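Local coordinates for cell division cycle protein 123 (PDB 4ZGP) that acts as an ATP-dependent chaperone that binds the gamma subunit of translation initiation factor eIF2 so that it can assemble with the alpha and beta subunits, at residues A[235-246]-A[256-266]. Numbering follows the deposited sequence.
Sequences LDTFPDPDFVFD and LIDINPFYPRT. With ADP (adenosine-5'-diphosphate), chain C.
Val244 and Asn260 form a hydrogen-bonded pair in the antiparallel beta hairpin of strands 243-250 and 253-261, at the edge of the five-stranded sheet that forms one wall of the ATP-grasp nucleotide site. The bond from Asn260 N to Val244 O (2.7 Å) is nearly straight, 166° at the hydrogen. Further along, Asp246 O accepts from Ile257 N while Asp246 N donates to Asp258 O; two residues facing one is the signature of a classic beta bulge.

On the apolar face, Ile259 lays CG2 over the Phe238 ring, 4.0 Å from its centroid, a CH-pi contact. CG2 gets there by standing opposite the backbone N, while CG1 (chi1 -61°) turns to Phe245 CB. The Phe243 and Phe245 side chains pack against helix 221-233.

The other face carries the ADP site. Asp258 OD2 lies 2.6 Å from ADP O1B, and Asn260 ND2 makes a weak bond to Asp258 OD2. Asp246 is held by salt bridges from OD1 to Arg195 and from OD2 to Arg209, and Asp258 OD1 by one to Lys115.

Beyond the pairing, Thr266 CG2 meets Val244 CG1 tip to tip at 4.0 Å, while its OG1 donates to Pro261 O. A valine in its place would probably leave that carbonyl without its hydroxyl partner and the turn 263-266 less firmly tied. Water 2 accepts from Asn260 ND2 at 2.6 Å and donates weakly to Val244 O.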
loop_
_atom_site.group_PDB
_atom_site.type_symbol
_atom_site.label_atom_id
_atom_site.label_comp_id
_atom_site.label_asym_id
_atom_site.label_seq_id
_atom_site.Cartn_x
_atom_site.Cartn_y
_atom_site.Cartn_z
ATOM N N LEU A 235 9.839 13.090 -1.437
ATOM C CA LEU A 235 9.182 12.494 -0.258
ATOM C C LEU A 235 9.779 13.080 1.027
ATOM O O LEU A 235 9.673 12.496 2.119
ATOM C CB LEU A 235 9.321 10.964 -0.271
ATOM C CG LEU A 235 8.761 10.244 -1.519
ATOM C CD1 LEU A 235 8.893 8.731 -1.415
ATOM C CD2 LEU A 235 7.288 10.594 -1.814
ATOM N N ASP A 236 10.395 14.243 0.875
ATOM C CA ASP A 236 11.101 14.916 1.971
ATOM C C ASP A 236 10.215 15.219 3.176
ATOM O O ASP A 236 10.717 15.389 4.286
ATOM C CB ASP A 236 11.733 16.220 1.465
ATOM C CG ASP A 236 10.722 17.157 0.828
ATOM O OD1 ASP A 236 10.276 16.873 -0.310
ATOM O OD2 ASP A 236 10.382 18.199 1.450
ATOM N N THR A 237 8.902 15.280 2.976
ATOM C CA THR A 237 7.995 15.601 4.085
ATOM C C THR A 237 7.585 14.363 4.875
ATOM O O THR A 237 6.912 14.477 5.900
ATOM C CB THR A 237 6.715 16.298 3.581
ATOM O OG1 THR A 237 6.225 15.574 2.446
ATOM C CG2 THR A 237 7.032 17.712 3.152
ATOM N N PHE A 238 7.961 13.170 4.404
ATOM C CA PHE A 238 7.614 11.987 5.162
ATOM C C PHE A 238 8.431 12.033 6.467
ATOM O O PHE A 238 9.622 12.320 6.431
ATOM C CB PHE A 238 7.877 10.682 4.379
ATOM C CG PHE A 238 7.264 9.501 5.041
ATOM C CD1 PHE A 238 5.885 9.333 5.011
ATOM C CD2 PHE A 238 8.033 8.618 5.784
ATOM C CE1 PHE A 238 5.289 8.267 5.669
ATOM C CE2 PHE A 238 7.444 7.553 6.439
ATOM C CZ PHE A 238 6.070 7.375 6.379
ATOM N N PRO A 239 7.780 11.776 7.617
ATOM C CA PRO A 239 8.395 12.175 8.890
ATOM C C PRO A 239 9.417 11.199 9.468
ATOM O O PRO A 239 10.129 11.599 10.394
ATOM C CB PRO A 239 7.192 12.305 9.839
ATOM C CG PRO A 239 6.135 11.476 9.257
ATOM C CD PRO A 239 6.329 11.553 7.755
ATOM N N ASP A 240 9.500 9.977 8.949
ATOM C CA ASP A 240 10.449 8.987 9.488
ATOM C C ASP A 240 11.664 8.795 8.570
ATOM O O ASP A 240 11.553 8.949 7.369
ATOM C CB ASP A 240 9.739 7.656 9.710
ATOM C CG ASP A 240 8.567 7.779 10.665
ATOM O OD1 ASP A 240 8.721 8.477 11.687
ATOM O OD2 ASP A 240 7.508 7.173 10.402
ATOM N N PRO A 241 12.842 8.471 9.150
ATOM C CA PRO A 241 14.056 8.297 8.351
ATOM C C PRO A 241 14.101 6.984 7.572
ATOM O O PRO A 241 14.777 6.920 6.534
ATOM C CB PRO A 241 15.166 8.322 9.413
ATOM C CG PRO A 241 14.524 7.728 10.624
ATOM C CD PRO A 241 13.092 8.267 10.592
ATOM N N ASP A 242 13.431 5.957 8.084
ATOM C CA ASP A 242 13.410 4.649 7.435
ATOM C C ASP A 242 11.981 4.255 7.051
ATOM O O ASP A 242 11.074 4.304 7.883
ATOM C CB ASP A 242 13.973 3.560 8.345
ATOM C CG ASP A 242 15.243 3.985 9.094
ATOM O OD1 ASP A 242 16.017 4.829 8.603
ATOM O OD2 ASP A 242 15.467 3.432 10.189
ATOM N N PHE A 243 11.792 3.846 5.802
ATOM C CA PHE A 243 10.469 3.419 5.350
ATOM C C PHE A 243 10.605 2.695 4.015
ATOM O O PHE A 243 11.700 2.589 3.467
ATOM C CB PHE A 243 9.502 4.632 5.245
ATOM C CG PHE A 243 9.954 5.724 4.288
ATOM C CD1 PHE A 243 10.830 6.718 4.701
ATOM C CD2 PHE A 243 9.478 5.767 2.971
ATOM C CE1 PHE A 243 11.225 7.745 3.833
ATOM C CE2 PHE A 243 9.876 6.786 2.091
ATOM C CZ PHE A 243 10.744 7.776 2.523
ATOM N N VAL A 244 9.487 2.181 3.507
ATOM C CA VAL A 244 9.494 1.437 2.251
ATOM C C VAL A 244 8.427 2.038 1.353
ATOM O O VAL A 244 7.308 2.175 1.802
ATOM C CB VAL A 244 9.196 -0.038 2.494
ATOM C CG1 VAL A 244 9.232 -0.820 1.185
ATOM C CG2 VAL A 244 10.205 -0.635 3.547
ATOM N N PHE A 245 8.760 2.403 0.120
ATOM C CA PHE A 245 7.714 2.969 -0.743
ATOM C C PHE A 245 7.602 2.171 -2.028
ATOM O O PHE A 245 8.594 1.646 -2.518
ATOM C CB PHE A 245 7.938 4.486 -1.001
ATOM C CG PHE A 245 9.158 4.858 -1.821
ATOM C CD1 PHE A 245 10.397 5.014 -1.233
ATOM C CD2 PHE A 245 9.034 5.185 -3.161
ATOM C CE1 PHE A 245 11.500 5.421 -1.991
ATOM C CE2 PHE A 245 10.129 5.593 -3.925
ATOM C CZ PHE A 245 11.360 5.702 -3.350
ATOM N N ASP A 246 6.367 2.012 -2.526
ATOM C CA ASP A 246 6.141 1.276 -3.769
ATOM C C ASP A 246 5.930 2.287 -4.874
ATOM O O ASP A 246 5.312 3.330 -4.654
ATOM C CB ASP A 246 4.929 0.334 -3.673
ATOM C CG ASP A 246 5.166 -0.826 -2.712
ATOM O OD1 ASP A 246 6.339 -1.146 -2.430
ATOM O OD2 ASP A 246 4.184 -1.407 -2.231
ATOM N N LEU A 256 3.984 7.357 -7.005
ATOM C CA LEU A 256 3.990 6.744 -5.676
ATOM C C LEU A 256 2.745 5.890 -5.473
ATOM O O LEU A 256 1.638 6.367 -5.656
ATOM C CB LEU A 256 4.069 7.840 -4.602
ATOM C CG LEU A 256 3.997 7.362 -3.153
ATOM C CD1 LEU A 256 5.282 6.601 -2.777
ATOM C CD2 LEU A 256 3.812 8.559 -2.215
ATOM N N ILE A 257 2.903 4.630 -5.080
ATOM C CA ILE A 257 1.742 3.757 -4.912
ATOM C C ILE A 257 1.420 3.493 -3.445
ATOM O O ILE A 257 0.256 3.451 -3.051
ATOM C CB ILE A 257 1.954 2.410 -5.656
ATOM C CG1 ILE A 257 2.153 2.673 -7.154
ATOM C CG2 ILE A 257 0.799 1.445 -5.410
ATOM C CD1 ILE A 257 0.940 3.341 -7.830
ATOM N N ASP A 258 2.450 3.341 -2.611
ATOM C CA ASP A 258 2.184 3.060 -1.205
ATOM C C ASP A 258 3.433 3.374 -0.397
ATOM O O ASP A 258 4.521 3.470 -0.952
ATOM C CB ASP A 258 1.777 1.592 -1.006
ATOM C CG ASP A 258 1.009 1.352 0.303
ATOM O OD1 ASP A 258 0.599 2.308 0.991
ATOM O OD2 ASP A 258 0.793 0.180 0.637
ATOM N N ILE A 259 3.241 3.555 0.901
ATOM C CA ILE A 259 4.355 3.730 1.832
ATOM C C ILE A 259 4.085 2.781 3.000
ATOM O O ILE A 259 2.978 2.732 3.533
ATOM C CB ILE A 259 4.514 5.209 2.317
ATOM C CG1 ILE A 259 4.806 6.155 1.136
ATOM C CG2 ILE A 259 5.676 5.313 3.344
ATOM C CD1 ILE A 259 5.053 7.612 1.519
ATOM N N ASN A 260 5.095 2.009 3.392
ATOM C CA ASN A 260 4.958 1.025 4.452
ATOM C C ASN A 260 6.104 1.121 5.463
ATOM O O ASN A 260 7.131 1.689 5.141
ATOM C CB ASN A 260 4.938 -0.373 3.859
ATOM C CG ASN A 260 3.649 -0.662 3.141
ATOM O OD1 ASN A 260 2.600 -0.729 3.763
ATOM N ND2 ASN A 260 3.721 -0.836 1.835
ATOM N N PRO A 261 5.924 0.565 6.675
ATOM C CA PRO A 261 7.028 0.683 7.652
ATOM C C PRO A 261 8.289 -0.087 7.268
ATOM O O PRO A 261 8.233 -1.080 6.553
ATOM C CB PRO A 261 6.416 0.097 8.932
ATOM C CG PRO A 261 4.943 0.305 8.773
ATOM C CD PRO A 261 4.706 0.023 7.308
ATOM N N PHE A 262 9.436 0.396 7.736
ATOM C CA PHE A 262 10.713 -0.310 7.561
ATOM C C PHE A 262 10.767 -1.367 8.655
ATOM O O PHE A 262 11.323 -1.139 9.728
ATOM C CB PHE A 262 11.885 0.670 7.659
ATOM C CG PHE A 262 13.210 0.110 7.209
ATOM C CD1 PHE A 262 13.583 0.155 5.870
ATOM C CD2 PHE A 262 14.103 -0.413 8.137
ATOM C CE1 PHE A 262 14.810 -0.337 5.448
ATOM C CE2 PHE A 262 15.342 -0.905 7.724
ATOM C CZ PHE A 262 15.693 -0.880 6.384
ATOM N N TYR A 263 10.145 -2.503 8.382
ATOM C CA TYR A 263 9.916 -3.530 9.395
ATOM C C TYR A 263 9.511 -4.822 8.694
ATOM O O TYR A 263 8.832 -4.777 7.669
ATOM C CB TYR A 263 8.842 -3.059 10.373
ATOM C CG TYR A 263 8.704 -3.948 11.581
ATOM C CD1 TYR A 263 9.659 -3.919 12.595
ATOM C CD2 TYR A 263 7.639 -4.820 11.704
ATOM C CE1 TYR A 263 9.550 -4.739 13.712
ATOM C CE2 TYR A 263 7.521 -5.651 12.817
ATOM C CZ TYR A 263 8.487 -5.604 13.810
ATOM O OH TYR A 263 8.383 -6.410 14.921
ATOM N N PRO A 264 9.937 -5.989 9.224
ATOM C CA PRO A 264 9.766 -7.239 8.470
ATOM C C PRO A 264 8.340 -7.615 8.091
ATOM O O PRO A 264 8.200 -8.465 7.222
ATOM C CB PRO A 264 10.367 -8.293 9.414
ATOM C CG PRO A 264 11.447 -7.547 10.117
ATOM C CD PRO A 264 10.839 -6.179 10.376
ATOM N N ARG A 265 7.316 -7.014 8.684
ATOM C CA ARG A 265 5.959 -7.287 8.215
ATOM C C ARG A 265 5.716 -6.688 6.819
ATOM O O ARG A 265 4.783 -7.065 6.106
ATOM C CB ARG A 265 4.928 -6.753 9.208
ATOM C CG ARG A 265 3.555 -7.365 9.022
ATOM C CD ARG A 265 2.692 -7.169 10.250
ATOM N NE ARG A 265 3.205 -7.881 11.417
ATOM C CZ ARG A 265 2.914 -9.145 11.719
ATOM N NH1 ARG A 265 3.430 -9.691 12.809
ATOM N NH2 ARG A 265 2.110 -9.866 10.936
ATOM N N THR A 266 6.554 -5.744 6.430
ATOM C CA THR A 266 6.558 -5.265 5.055
ATOM C C THR A 266 7.368 -6.263 4.221
ATOM O O THR A 266 8.569 -6.414 4.454
ATOM C CB THR A 266 7.161 -3.855 4.976
ATOM O OG1 THR A 266 6.412 -2.964 5.823
ATOM C CG2 THR A 266 7.172 -3.332 3.522
HETATM P PB ADP C . 0.437 -3.061 -0.881
HETATM O O1B ADP C . 1.477 -1.975 -0.654
HETATM O O2B ADP C . -0.376 -3.400 0.355
HETATM O O3B ADP C . 1.017 -4.211 -1.678
HETATM P PA ADP C . -0.523 -1.449 -3.089
HETATM O O1A ADP C . 0.945 -1.121 -3.210
HETATM O O2A ADP C . -1.596 -0.377 -2.997
HETATM O O3A ADP C . -0.731 -2.422 -1.815
HETATM O "O5'" ADP C . -0.884 -2.380 -4.346
HETATM C "C5'" ADP C . -1.032 -3.796 -4.241
HETATM C "C4'" ADP C . -1.104 -4.286 -5.677
HETATM O "O4'" ADP C . -2.387 -3.966 -6.220
HETATM C "C3'" ADP C . -0.079 -3.565 -6.537
HETATM O "O3'" ADP C . 1.078 -4.379 -6.752
HETATM C "C2'" ADP C . -0.794 -3.263 -7.837
HETATM O "O2'" ADP C . -0.445 -4.212 -8.849
HETATM C "C1'" ADP C . -2.271 -3.394 -7.528
HETATM N N9 ADP C . -2.846 -2.027 -7.509
HETATM C C8 ADP C . -2.714 -1.140 -6.499
HETATM N N7 ADP C . -3.355 0.025 -6.791
HETATM C C5 ADP C . -3.914 -0.112 -8.015
HETATM C C6 ADP C . -4.736 0.737 -8.908
HETATM N N6 ADP C . -5.079 1.991 -8.515
HETATM N N1 ADP C . -5.122 0.221 -10.106
HETATM C C2 ADP C . -4.773 -1.034 -10.465
HETATM N N3 ADP C . -4.029 -1.863 -9.703
HETATM C C4 ADP C . -3.577 -1.466 -8.484
HETATM O O HOH W 1 9.121 3.202 9.049
HETATM O O HOH W 2 5.795 -0.085 0.384
#